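Bm4233, isoform b (Brugia malayi, PDB 6ANY) belongs to the CAP superfamily of secreted venom allergen-like proteins and probably binds sterols, consistent with a role in lipid transport. Local coordinates at residues L26-G30 / M40-M46; G80-Y84 / L133-M138; Y86-V92 / D155-L160; V92-R96 / G149-N153; C184-C190 / A196-C202. One frame throughout, in Å; residues are numbered along the deposited sequence.

Contacts 1 to 4 belong to the CAP fold; contact 5 is in the disulfide-rich C-terminal part of the chain. Contact 2 sits only about 6 Å from the centre of the chain, where strand 80-87 faces helix 133-138 beside the histidine-glutamate cluster characteristic of CAP proteins. The same strand runs on into contact 3, 22 Å away between centres. Contacts 3 and 4 share V92 and pack on each other, their centres 8 Å apart. Contact 1 lies across the chain's centre, about 37 Å from contact 3 between centres, and touches contact 5 (centres 12 Å apart): M46 O and C202 N, 3.0 Å apart, probably hydrogen-bond, M46 packs on L201, and I28 of helix 10-28 on G200.

Contact 1. Residues L26-G30 / M40-M46; sequences LLIHG and MPRGKNM
M40 opens the second segment by laying its CB 3.5 Å from CD1 of L27, whose CG stands anti to the backbone N (chi1 -175°), which turns its methyls toward M40 and M46. The carbonyl of M40 receives a CA-H...O contact from G30, the positive-phi residue that closes helix 10-28 in a Schellman motif. After P41, whose carbonyl is hydrogen-bonded to Y178 OH, R42 runs along the helix end. Its CA makes a CA-H...O contact with I28 O, its CG packs near G30 N, and its bent chain brings NH1 to 3.0 Å from H29 O. NH2 forms a salt bridge with E182, while the H29 ring is held by its ND1 bond to S25 O. G43 then gives the backbone bond of the contact: its N donates to I28 O at 3.0 Å and 160°. M46 turns its side chain to the helix, bent at chi2 and chi3, which places CE 3.5 Å from I28 CG2 and 4.1 Å from L27 CD2. The last helical carbonyl is thus satisfied by the segment around strand 43-44. The guanidinium of R42, beside the C-terminal end of the helix, is probably favoured by the partial negative charge there, while M40 and M46 pack on the apolar side chains L27 and I28.

Contact 2. Residues G80-Y84 / L133-M138; sequences GENVY and LHFTQM
N82 reaches from strand 80-87 toward H134, its amide plane turned 50° from the imidazole. ND2 donates to H134 O at 3.0 Å and a fairly straight 161°, tilted from the carbonyl plane; M138 N, bonding within the helix, meets the same oxygen from the opposite face of that plane. ND2 has a second partner in Y166 OH. OD1 lies at the edge of the H134 ring, near its plane and 3.4 Å from CD2, with a water 2.6 Å from it and also near L133 O. The amide is thereby fixed in rotation. Strand and helix axes come within 8.7 Å, and this is the heart of the CAP domain: E81, on the far side of the strand, is bonded to H70, and H134 ND1 to E110, the four residues probably forming the histidine-glutamate tetrad that lines the central cavity in this family. Q137 points at the start of the strand. Its CG is anti to the backbone N (chi1 176°) and the chain bends at chi2, bringing OE1 to 3.3 Å from G80 CA. That oxygen accepts from G170 N and, at 2.8 Å, from a water that in turn accepts from E81 N. A further water joins V83 N weakly to H134 NE2.

Contact 3. Residues Y86-V92 / D155-L160; sequences YWSSESV and DGGRTL
The indole of W87 meets T159 at its CD1 corner, with OG1 approaching obliquely at 3.3 Å and D155 OD2 farther off at the edge, near the ring plane; F68 packs against it edge-to-face. The R158 guanidinium has S89 O at its edge, in plane, through a weak bond from NE. They flank the end of the CAP sheet, where antiparallel strands 80-87 and 159-167 are neighbours. Y86 and L160 form a hydrogen-bonded pair with two bonds of 2.9 Å, Y86 N to L160 O and L160 N to Y86 O, and W87 with T159 the following non-hydrogen-bonded one. Past the strand, S88 N donates to R158 O at 2.8 Å, while S88 OG accepts from E90 N in an ST turn. V92 N then bonds G157 O at 3.0 Å, closing the loop, and V92 CG2 packs on L160 CB. The T159 OG1 hydroxyl donates to the anti lone pair of D155 OD2 at 2.8 Å.

Contact 4. Residues V92-R96 / G149-N153; sequences VEKLR and GIATN
T152 OG1 stands between E93 and R96, joining the loop that follows strand 80-87 to strand 145-153 in the CAP sheet, an inner strand between 50-51 and 159-167. In direct hydrogen bonds the hydroxyl donates to E93 OE2 at 2.7 Å, on the syn side and 18° out of the carboxylate plane, and accepts from R96 NH1 at 2.9 Å, almost in the guanidinium plane. With chi1 at 48° it lies between its own backbone N and carbonyl carbon, facing both charged groups at once; the E93 chain bends at chi2 to meet it, while that of R96 is extended from CG to NE. The hydroxyl bridges a carboxylate and a guanidinium, which probably polarise it. Among the waters, one accepts from R96 NH2 and donates to I150 O at 2.8 Å; NH2 is also bonded to R7 O, and I150 O to Q60. A second accepts from T152 N and weakly from R96 NH1, and donates to N153 OD1. Another lies near E93 OE2 and T152 O. Van der Waals packing completes the joint. I150 CG2 lies over one face of the R96 guanidinium, 3.9 Å above the plane and nearer the edge of the group than its centre, and T152 CG2 touches R96 CG. V92 and T152 lie alongside, running opposite ways, V92 CG2 being 3.9 Å from T152 CB.

Contact 5. Residues C184-C190 / A196-C202; sequences CKTDSDC and AKKSGLC. With SO4 (sulfate ion), chain D.
C190 and C202 are joined by a disulfide (SG to SG 2.2 Å, chi3 -81°) that ties the loop 184-190 to the short hairpin of strands 195-196 and 201-202 in this cysteine-rich extension. C184 SG, in a disulfide with C195, lies 4.1 Å from C202 SG, so the two disulfides pack as a small core. Beside them C184 N donates weakly to G200 O, and G200 CA returns a CA-H...O contact to C184 O. G200 and L201 both face A196 in a G1 beta bulge. K197, extended until its bend at chi4, sends NZ to K185 O at 2.7 Å, on a lone pair in the carbonyl plane; a water donates to both C184 O and K197 O, bridging the segments. Farther out, D189 OD2 accepts from K185 N at 3.0 Å and from T186 N, so one carboxylate oxygen receives two successive backbone N-H groups. A sulfate, probably from the crystallisation liquor and also held by R203, accepts from K197 N through O3 at 3.2 Å and from K198 N through O4 at 3.0 Å.

Contact 1. Residues L26-G30 / M40-M46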
# COMPACT_ATOMS: atom_id res chain seq x y z
N LEU A 26 2.03 -8.75 -9.55
CA LEU A 26 3.31 -8.71 -10.31
C LEU A 26 4.45 -9.14 -9.44
O LEU A 26 5.29 -9.91 -9.87
CB LEU A 26 3.60 -7.32 -10.87
CG LEU A 26 2.72 -6.88 -12.04
CD1 LEU A 26 3.05 -5.46 -12.39
CD2 LEU A 26 2.89 -7.71 -13.31
N LEU A 27 4.46 -8.70 -8.19
CA LEU A 27 5.52 -9.08 -7.27
C LEU A 27 5.55 -10.58 -6.98
O LEU A 27 6.65 -11.18 -7.01
CB LEU A 27 5.32 -8.37 -5.93
CG LEU A 27 6.37 -8.53 -4.87
CD1 LEU A 27 7.75 -8.04 -5.34
CD2 LEU A 27 5.90 -7.84 -3.61
N ILE A 28 4.40 -11.18 -6.61
CA ILE A 28 4.39 -12.64 -6.29
C ILE A 28 4.56 -13.56 -7.53
O ILE A 28 4.91 -14.71 -7.39
CB ILE A 28 3.16 -13.09 -5.50
CG1 ILE A 28 1.90 -12.78 -6.26
CG2 ILE A 28 3.15 -12.45 -4.11
CD1 ILE A 28 0.70 -13.37 -5.59
N HIS A 29 4.40 -13.00 -8.73
CA HIS A 29 4.70 -13.68 -9.96
C HIS A 29 6.15 -13.52 -10.42
O HIS A 29 6.48 -14.02 -11.47
CB HIS A 29 3.77 -13.24 -11.06
CG HIS A 29 2.43 -13.88 -10.98
ND1 HIS A 29 1.43 -13.41 -10.15
CD2 HIS A 29 1.96 -15.02 -11.54
CE1 HIS A 29 0.37 -14.18 -10.27
NE2 HIS A 29 0.67 -15.15 -11.13
N GLY A 30 7.03 -12.95 -9.59
CA GLY A 30 8.44 -12.87 -9.92
C GLY A 30 8.75 -11.89 -11.03
O GLY A 30 9.77 -12.06 -11.70
N MET A 40 12.37 -10.22 -7.61
CA MET A 40 11.90 -10.58 -6.31
C MET A 40 11.33 -11.96 -6.36
O MET A 40 10.90 -12.40 -7.40
CB MET A 40 10.87 -9.56 -5.84
CG MET A 40 11.53 -8.21 -5.50
SD MET A 40 12.39 -8.22 -3.88
CE MET A 40 11.09 -8.17 -2.68
N PRO A 41 11.34 -12.67 -5.23
CA PRO A 41 10.97 -14.09 -5.25
C PRO A 41 9.49 -14.26 -5.41
O PRO A 41 8.74 -13.42 -4.95
CB PRO A 41 11.42 -14.60 -3.86
CG PRO A 41 11.62 -13.38 -3.02
CD PRO A 41 12.02 -12.31 -3.97
N ARG A 42 9.08 -15.34 -6.04
CA ARG A 42 7.67 -15.70 -6.13
C ARG A 42 7.07 -15.93 -4.77
O ARG A 42 7.75 -16.42 -3.87
CB ARG A 42 7.44 -16.91 -7.05
CG ARG A 42 7.61 -16.55 -8.53
CD ARG A 42 7.65 -17.79 -9.45
NE ARG A 42 6.33 -18.33 -9.73
CZ ARG A 42 5.52 -17.93 -10.70
NH1 ARG A 42 5.89 -16.95 -11.50
NH2 ARG A 42 4.34 -18.52 -10.88
N GLY A 43 5.81 -15.51 -4.61
CA GLY A 43 5.11 -15.51 -3.36
C GLY A 43 3.78 -16.22 -3.35
O GLY A 43 3.16 -16.39 -4.41
N LYS A 44 3.39 -16.70 -2.15
CA LYS A 44 2.09 -17.34 -1.92
C LYS A 44 1.43 -16.68 -0.76
O LYS A 44 2.07 -15.90 0.00
CB LYS A 44 2.23 -18.84 -1.69
CG LYS A 44 2.83 -19.21 -0.34
CD LYS A 44 3.00 -20.70 -0.22
CE LYS A 44 2.90 -21.11 1.23
NZ LYS A 44 3.61 -22.43 1.40
N ASN A 45 0.15 -16.92 -0.64
CA ASN A 45 -0.68 -16.30 0.40
C ASN A 45 -0.61 -14.74 0.47
O ASN A 45 -0.74 -14.17 1.54
CB ASN A 45 -0.42 -16.93 1.75
CG ASN A 45 -0.94 -18.34 1.86
OD1 ASN A 45 -1.98 -18.66 1.33
ND2 ASN A 45 -0.20 -19.19 2.53
N MET A 46 -0.41 -14.07 -0.66
CA MET A 46 -0.41 -12.60 -0.67
C MET A 46 -1.89 -12.22 -0.77
O MET A 46 -2.54 -12.53 -1.75
CB MET A 46 0.41 -12.08 -1.84
CG MET A 46 0.27 -10.60 -2.16
SD MET A 46 1.30 -9.65 -1.03
CE MET A 46 2.87 -9.85 -1.74

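Contact 2. Residues G80-Y84 / L133-M138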
# COMPACT_ATOMS: atom_id res chain seq x y z
N GLY A 80 -1.19 0.32 9.82
CA GLY A 80 -0.06 0.87 9.09
C GLY A 80 -0.38 2.22 8.48
O GLY A 80 -1.54 2.49 8.19
N GLU A 81 0.65 3.05 8.23
CA GLU A 81 0.40 4.36 7.60
C GLU A 81 1.47 4.76 6.62
O GLU A 81 2.61 4.67 6.94
CB GLU A 81 0.22 5.46 8.67
CG GLU A 81 -0.02 6.87 8.11
CD GLU A 81 -0.19 7.87 9.22
OE1 GLU A 81 0.85 8.32 9.76
OE2 GLU A 81 -1.34 8.16 9.61
N ASN A 82 1.09 5.19 5.41
CA ASN A 82 1.99 5.69 4.38
C ASN A 82 1.53 7.13 4.06
O ASN A 82 0.34 7.40 4.00
CB ASN A 82 1.93 4.82 3.14
CG ASN A 82 2.84 3.56 3.20
OD1 ASN A 82 3.77 3.49 4.01
ND2 ASN A 82 2.68 2.65 2.20
N VAL A 83 2.49 8.03 3.86
CA VAL A 83 2.28 9.46 3.66
C VAL A 83 2.97 9.90 2.40
O VAL A 83 4.09 9.56 2.15
CB VAL A 83 2.90 10.28 4.83
CG1 VAL A 83 2.67 11.72 4.59
CG2 VAL A 83 2.33 9.82 6.21
N TYR A 84 2.24 10.63 1.55
CA TYR A 84 2.77 11.15 0.29
C TYR A 84 2.35 12.61 0.12
O TYR A 84 1.26 12.97 0.47
CB TYR A 84 2.27 10.31 -0.90
CG TYR A 84 2.41 10.96 -2.28
CD1 TYR A 84 3.53 10.79 -3.03
CD2 TYR A 84 1.38 11.73 -2.81
CE1 TYR A 84 3.67 11.38 -4.30
CE2 TYR A 84 1.49 12.34 -4.06
CZ TYR A 84 2.60 12.14 -4.82
OH TYR A 84 2.71 12.76 -6.05
N LEU A 133 10.16 0.95 3.86
CA LEU A 133 8.99 0.67 4.65
C LEU A 133 7.67 1.06 4.02
O LEU A 133 6.64 0.44 4.36
CB LEU A 133 9.11 1.27 6.07
CG LEU A 133 10.17 0.52 6.93
CD1 LEU A 133 10.29 1.10 8.36
CD2 LEU A 133 9.87 -1.00 7.04
N HIS A 134 7.67 2.04 3.09
CA HIS A 134 6.44 2.38 2.41
C HIS A 134 6.06 1.23 1.45
O HIS A 134 4.94 0.75 1.44
CB HIS A 134 6.52 3.73 1.69
CG HIS A 134 6.99 4.84 2.55
ND1 HIS A 134 8.32 5.21 2.60
CD2 HIS A 134 6.35 5.59 3.47
CE1 HIS A 134 8.46 6.16 3.51
NE2 HIS A 134 7.28 6.40 4.06
N PHE A 135 7.04 0.79 0.69
CA PHE A 135 6.92 -0.31 -0.21
C PHE A 135 6.55 -1.60 0.57
O PHE A 135 5.67 -2.32 0.16
CB PHE A 135 8.24 -0.53 -0.96
CG PHE A 135 8.40 -1.93 -1.46
CD1 PHE A 135 7.62 -2.40 -2.48
CD2 PHE A 135 9.35 -2.77 -0.90
CE1 PHE A 135 7.76 -3.71 -2.95
CE2 PHE A 135 9.46 -4.07 -1.31
CZ PHE A 135 8.66 -4.55 -2.32
N THR A 136 7.21 -1.88 1.69
CA THR A 136 6.99 -3.13 2.40
C THR A 136 5.57 -3.23 2.93
O THR A 136 4.96 -4.28 2.79
CB THR A 136 8.06 -3.39 3.45
OG1 THR A 136 8.17 -2.30 4.36
CG2 THR A 136 9.45 -3.71 2.79
N GLN A 137 4.99 -2.10 3.36
CA GLN A 137 3.61 -2.06 3.79
C GLN A 137 2.69 -2.34 2.61
O GLN A 137 1.72 -3.06 2.75
CB GLN A 137 3.30 -0.74 4.45
CG GLN A 137 1.89 -0.51 4.87
CD GLN A 137 1.42 -1.50 5.90
OE1 GLN A 137 1.53 -1.25 7.12
NE2 GLN A 137 0.84 -2.60 5.44
N MET A 138 2.98 -1.76 1.44
CA MET A 138 2.14 -2.00 0.26
C MET A 138 2.26 -3.45 -0.16
O MET A 138 1.36 -3.99 -0.77
CB MET A 138 2.56 -1.13 -0.97
CG MET A 138 2.31 0.35 -0.87
SD MET A 138 2.75 1.24 -2.33
CE MET A 138 1.53 0.69 -3.56
O HOH W 1 2.91 1.11 7.90
O HOH W 2 4.71 2.29 6.08
O HOH W 3 4.94 7.65 5.52

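Contact 3. Residues Y86-V92 / D155-L160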
# COMPACT_ATOMS: atom_id res chain seq x y z
N TYR A 86 2.84 16.17 -2.75
CA TYR A 86 3.33 16.80 -3.92
C TYR A 86 3.19 18.27 -3.72
O TYR A 86 2.08 18.74 -3.43
CB TYR A 86 2.49 16.43 -5.15
CG TYR A 86 3.14 16.84 -6.42
CD1 TYR A 86 4.11 16.03 -7.03
CD2 TYR A 86 2.82 18.04 -7.01
CE1 TYR A 86 4.70 16.40 -8.23
CE2 TYR A 86 3.42 18.45 -8.22
CZ TYR A 86 4.36 17.62 -8.82
OH TYR A 86 4.94 17.99 -10.02
N TRP A 87 4.29 18.99 -3.92
CA TRP A 87 4.34 20.41 -3.68
C TRP A 87 4.49 21.15 -4.96
O TRP A 87 5.49 20.97 -5.64
CB TRP A 87 5.50 20.78 -2.76
CG TRP A 87 5.40 20.27 -1.43
CD1 TRP A 87 4.82 20.87 -0.37
CD2 TRP A 87 5.99 19.07 -0.95
NE1 TRP A 87 4.97 20.09 0.78
CE2 TRP A 87 5.70 18.98 0.43
CE3 TRP A 87 6.71 18.03 -1.55
CZ2 TRP A 87 6.11 17.92 1.20
CZ3 TRP A 87 7.11 16.97 -0.75
CH2 TRP A 87 6.80 16.94 0.60
N SER A 88 3.48 21.96 -5.30
CA SER A 88 3.50 22.73 -6.54
C SER A 88 3.56 24.26 -6.26
O SER A 88 3.41 24.70 -5.12
CB SER A 88 2.28 22.34 -7.37
OG SER A 88 2.22 23.03 -8.62
N SER A 89 3.89 25.03 -7.29
CA SER A 89 3.77 26.50 -7.29
C SER A 89 2.46 26.97 -7.95
O SER A 89 2.19 28.13 -7.95
CB SER A 89 5.00 27.13 -8.02
OG SER A 89 5.07 26.69 -9.37
N GLU A 90 1.63 26.04 -8.42
CA GLU A 90 0.29 26.27 -8.94
C GLU A 90 -0.72 25.31 -8.25
O GLU A 90 -0.36 24.42 -7.48
CB GLU A 90 0.28 25.90 -10.44
CG GLU A 90 1.17 26.75 -11.32
CD GLU A 90 1.28 26.19 -12.73
OE1 GLU A 90 0.41 25.33 -13.12
OE2 GLU A 90 2.24 26.61 -13.44
N SER A 91 -1.98 25.46 -8.60
CA SER A 91 -3.06 24.65 -8.08
C SER A 91 -2.82 23.19 -8.38
O SER A 91 -2.45 22.84 -9.49
CB SER A 91 -4.41 25.04 -8.70
OG SER A 91 -5.39 24.09 -8.29
N VAL A 92 -3.07 22.35 -7.39
CA VAL A 92 -2.99 20.88 -7.56
C VAL A 92 -4.32 20.19 -7.87
O VAL A 92 -4.40 18.96 -7.80
CB VAL A 92 -2.30 20.24 -6.33
CG1 VAL A 92 -0.90 20.86 -6.21
CG2 VAL A 92 -3.06 20.41 -5.04
N ASP A 155 -1.71 24.60 1.66
CA ASP A 155 -0.94 25.73 1.12
C ASP A 155 -1.62 26.51 0.03
O ASP A 155 -1.14 26.60 -1.11
CB ASP A 155 0.40 25.19 0.56
CG ASP A 155 1.30 24.68 1.65
OD1 ASP A 155 1.23 25.24 2.74
OD2 ASP A 155 2.04 23.69 1.46
N GLY A 156 -2.79 27.00 0.34
CA GLY A 156 -3.58 27.71 -0.63
C GLY A 156 -3.97 26.94 -1.88
O GLY A 156 -4.05 27.55 -2.95
N GLY A 157 -4.18 25.61 -1.76
CA GLY A 157 -4.42 24.75 -2.91
C GLY A 157 -3.21 24.35 -3.74
O GLY A 157 -3.35 23.88 -4.87
N ARG A 158 -2.01 24.51 -3.20
CA ARG A 158 -0.79 24.31 -3.98
C ARG A 158 -0.01 23.08 -3.55
O ARG A 158 1.02 22.76 -4.15
CB ARG A 158 0.11 25.55 -3.94
CG ARG A 158 -0.42 26.67 -4.80
CD ARG A 158 0.28 27.97 -4.46
NE ARG A 158 0.04 29.01 -5.49
CZ ARG A 158 -0.88 29.99 -5.44
NH1 ARG A 158 -1.75 30.14 -4.43
NH2 ARG A 158 -0.92 30.86 -6.44
N THR A 159 -0.52 22.41 -2.53
CA THR A 159 0.06 21.21 -2.01
C THR A 159 -0.97 20.09 -1.89
O THR A 159 -2.07 20.28 -1.40
CB THR A 159 0.75 21.52 -0.66
OG1 THR A 159 1.88 22.34 -0.94
CG2 THR A 159 1.23 20.25 0.04
N LEU A 160 -0.59 18.92 -2.38
CA LEU A 160 -1.41 17.75 -2.33
C LEU A 160 -0.83 16.82 -1.33
O LEU A 160 0.37 16.59 -1.37
CB LEU A 160 -1.46 17.07 -3.67
CG LEU A 160 -1.59 15.55 -3.81
CD1 LEU A 160 -2.95 15.09 -3.29
CD2 LEU A 160 -1.50 15.18 -5.29
O HOH W 4 3.22 23.94 -2.39

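Contact 4. Residues V92-R96 / G149-N153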
# COMPACT_ATOMS: atom_id res chain seq x y z
N VAL A 92 -3.07 22.35 -7.39
CA VAL A 92 -2.99 20.88 -7.56
C VAL A 92 -4.32 20.19 -7.87
O VAL A 92 -4.40 18.96 -7.80
CB VAL A 92 -2.30 20.24 -6.33
CG1 VAL A 92 -0.90 20.86 -6.21
CG2 VAL A 92 -3.06 20.41 -5.04
N GLU A 93 -5.36 20.94 -8.22
CA GLU A 93 -6.72 20.33 -8.37
C GLU A 93 -6.73 19.32 -9.47
O GLU A 93 -7.46 18.29 -9.37
CB GLU A 93 -7.85 21.37 -8.60
CG GLU A 93 -8.63 21.88 -7.38
CD GLU A 93 -9.10 20.78 -6.39
OE1 GLU A 93 -10.08 20.08 -6.75
OE2 GLU A 93 -8.49 20.67 -5.26
N LYS A 94 -5.96 19.59 -10.51
CA LYS A 94 -5.77 18.66 -11.60
C LYS A 94 -5.09 17.32 -11.18
O LYS A 94 -5.13 16.36 -11.97
CB LYS A 94 -4.93 19.31 -12.67
CG LYS A 94 -5.51 20.58 -13.29
CD LYS A 94 -5.81 20.48 -14.79
CE LYS A 94 -6.73 21.62 -15.28
NZ LYS A 94 -6.05 22.90 -15.71
N LEU A 95 -4.40 17.29 -10.03
CA LEU A 95 -3.70 16.12 -9.57
C LEU A 95 -4.52 15.31 -8.63
O LEU A 95 -4.09 14.21 -8.28
CB LEU A 95 -2.34 16.47 -8.91
CG LEU A 95 -1.40 17.40 -9.69
CD1 LEU A 95 -0.23 17.76 -8.82
CD2 LEU A 95 -0.97 16.74 -11.00
N ARG A 96 -5.71 15.79 -8.24
CA ARG A 96 -6.47 15.07 -7.24
C ARG A 96 -6.92 13.70 -7.67
O ARG A 96 -6.92 12.78 -6.85
CB ARG A 96 -7.69 15.86 -6.81
CG ARG A 96 -8.28 15.40 -5.51
CD ARG A 96 -9.53 16.20 -5.15
NE ARG A 96 -10.17 15.54 -4.01
CZ ARG A 96 -9.96 15.76 -2.72
NH1 ARG A 96 -9.15 16.69 -2.30
NH2 ARG A 96 -10.59 14.99 -1.84
N GLY A 149 -6.92 8.85 2.33
CA GLY A 149 -7.53 10.18 2.45
C GLY A 149 -6.68 11.17 1.69
O GLY A 149 -5.47 11.04 1.66
N ILE A 150 -7.32 12.17 1.10
CA ILE A 150 -6.63 13.12 0.25
C ILE A 150 -7.03 14.55 0.57
O ILE A 150 -8.23 14.89 0.77
CB ILE A 150 -6.98 12.80 -1.21
CG1 ILE A 150 -6.35 11.46 -1.61
CG2 ILE A 150 -6.45 13.88 -2.14
CD1 ILE A 150 -6.93 10.87 -2.91
N ALA A 151 -6.03 15.42 0.52
CA ALA A 151 -6.24 16.86 0.75
C ALA A 151 -5.56 17.62 -0.35
O ALA A 151 -4.40 17.43 -0.56
CB ALA A 151 -5.67 17.29 2.09
N THR A 152 -6.28 18.51 -1.02
CA THR A 152 -5.69 19.38 -2.03
C THR A 152 -5.87 20.85 -1.78
O THR A 152 -5.61 21.67 -2.67
CB THR A 152 -6.30 19.06 -3.42
OG1 THR A 152 -7.74 18.98 -3.33
CG2 THR A 152 -5.75 17.76 -3.90
N ASN A 153 -6.31 21.19 -0.59
CA ASN A 153 -6.47 22.59 -0.17
C ASN A 153 -5.26 23.12 0.55
O ASN A 153 -5.18 24.32 0.81
CB ASN A 153 -7.65 22.79 0.76
CG ASN A 153 -7.50 21.98 2.00
OD1 ASN A 153 -7.53 20.76 1.90
ND2 ASN A 153 -7.34 22.61 3.15
O HOH W 5 -6.55 22.48 -5.16
O HOH W 6 -8.80 19.19 -0.02
O HOH W 7 -10.39 16.63 0.63

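Contact 5. Residues C184-C190 / A196-C202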
# COMPACT_ATOMS: atom_id res chain seq x y z
N CYS A 184 -1.54 -18.51 -5.87
CA CYS A 184 -2.63 -19.46 -5.85
C CYS A 184 -3.28 -19.64 -7.27
O CYS A 184 -3.46 -18.66 -8.07
CB CYS A 184 -3.68 -19.01 -4.83
SG CYS A 184 -4.63 -17.53 -5.29
N LYS A 185 -3.56 -20.89 -7.58
CA LYS A 185 -4.24 -21.30 -8.78
C LYS A 185 -5.66 -21.79 -8.50
O LYS A 185 -6.49 -21.77 -9.40
CB LYS A 185 -3.45 -22.40 -9.48
CG LYS A 185 -2.28 -21.85 -10.28
CD LYS A 185 -1.04 -22.74 -10.15
CE LYS A 185 -1.09 -23.95 -11.01
NZ LYS A 185 -0.18 -23.77 -12.17
N THR A 186 -5.89 -22.23 -7.27
CA THR A 186 -7.17 -22.72 -6.89
C THR A 186 -7.43 -22.38 -5.42
O THR A 186 -6.51 -22.10 -4.67
CB THR A 186 -7.26 -24.26 -7.13
OG1 THR A 186 -8.58 -24.62 -6.80
CG2 THR A 186 -6.34 -25.06 -6.25
N ASP A 187 -8.68 -22.45 -4.97
CA ASP A 187 -8.98 -22.03 -3.58
C ASP A 187 -8.20 -22.70 -2.49
O ASP A 187 -7.85 -22.06 -1.46
CB ASP A 187 -10.49 -22.15 -3.28
CG ASP A 187 -11.37 -21.19 -4.14
OD1 ASP A 187 -10.86 -20.14 -4.60
OD2 ASP A 187 -12.57 -21.44 -4.33
N SER A 188 -7.97 -24.00 -2.66
CA SER A 188 -7.33 -24.83 -1.65
C SER A 188 -5.87 -24.46 -1.44
O SER A 188 -5.31 -24.77 -0.40
CB SER A 188 -7.46 -26.33 -2.01
OG SER A 188 -6.79 -26.61 -3.22
N ASP A 189 -5.26 -23.79 -2.43
CA ASP A 189 -3.92 -23.25 -2.31
C ASP A 189 -3.83 -22.15 -1.28
O ASP A 189 -2.77 -21.91 -0.73
CB ASP A 189 -3.43 -22.65 -3.64
CG ASP A 189 -3.12 -23.69 -4.70
OD1 ASP A 189 -2.91 -24.92 -4.42
OD2 ASP A 189 -3.09 -23.23 -5.84
N CYS A 190 -4.92 -21.46 -1.03
CA CYS A 190 -4.88 -20.33 -0.11
C CYS A 190 -5.16 -20.74 1.30
O CYS A 190 -6.07 -21.49 1.53
CB CYS A 190 -5.89 -19.27 -0.52
SG CYS A 190 -5.44 -18.50 -2.09
N ALA A 196 -8.17 -15.64 -5.82
CA ALA A 196 -8.49 -14.83 -6.95
C ALA A 196 -7.58 -15.31 -8.05
O ALA A 196 -6.39 -14.97 -8.04
CB ALA A 196 -8.23 -13.39 -6.64
N LYS A 197 -8.10 -16.13 -8.94
CA LYS A 197 -7.30 -16.88 -9.91
C LYS A 197 -6.64 -15.94 -10.97
O LYS A 197 -5.52 -16.20 -11.35
CB LYS A 197 -8.14 -17.97 -10.56
CG LYS A 197 -7.41 -18.90 -11.54
CD LYS A 197 -8.30 -20.11 -11.94
CE LYS A 197 -7.55 -21.14 -12.79
NZ LYS A 197 -6.34 -21.64 -12.07
N LYS A 198 -7.34 -14.90 -11.41
CA LYS A 198 -6.76 -13.96 -12.34
C LYS A 198 -5.51 -13.32 -11.81
O LYS A 198 -4.55 -13.21 -12.54
CB LYS A 198 -7.74 -12.83 -12.73
CG LYS A 198 -8.64 -13.17 -13.91
CD LYS A 198 -9.62 -12.02 -14.19
CE LYS A 198 -10.70 -11.92 -13.11
NZ LYS A 198 -12.01 -12.48 -13.56
N SER A 199 -5.50 -12.95 -10.53
CA SER A 199 -4.35 -12.27 -9.98
C SER A 199 -3.39 -13.21 -9.27
O SER A 199 -2.24 -12.86 -9.06
CB SER A 199 -4.82 -11.14 -9.05
OG SER A 199 -5.53 -11.64 -7.96
N GLY A 200 -3.86 -14.38 -8.82
CA GLY A 200 -3.03 -15.28 -8.01
C GLY A 200 -2.96 -14.81 -6.56
O GLY A 200 -2.14 -15.26 -5.78
N LEU A 201 -3.83 -13.89 -6.15
CA LEU A 201 -3.84 -13.41 -4.76
C LEU A 201 -4.97 -14.05 -4.02
O LEU A 201 -5.98 -14.38 -4.61
CB LEU A 201 -4.06 -11.88 -4.73
CG LEU A 201 -3.11 -10.95 -5.48
CD1 LEU A 201 -3.72 -9.57 -5.57
CD2 LEU A 201 -1.79 -10.85 -4.80
N CYS A 202 -4.78 -14.25 -2.72
CA CYS A 202 -5.77 -14.87 -1.86
C CYS A 202 -6.75 -13.88 -1.34
O CYS A 202 -6.37 -12.78 -0.94
CB CYS A 202 -5.11 -15.63 -0.68
SG CYS A 202 -4.03 -16.95 -1.28
S SO4 D . -11.28 -14.80 -9.95
O1 SO4 D . -12.59 -14.42 -10.51
O2 SO4 D . -10.86 -13.68 -9.11
O3 SO4 D . -11.26 -16.04 -9.12
O4 SO4 D . -10.36 -14.85 -11.10
O HOH W 8 -3.58 -17.95 -10.58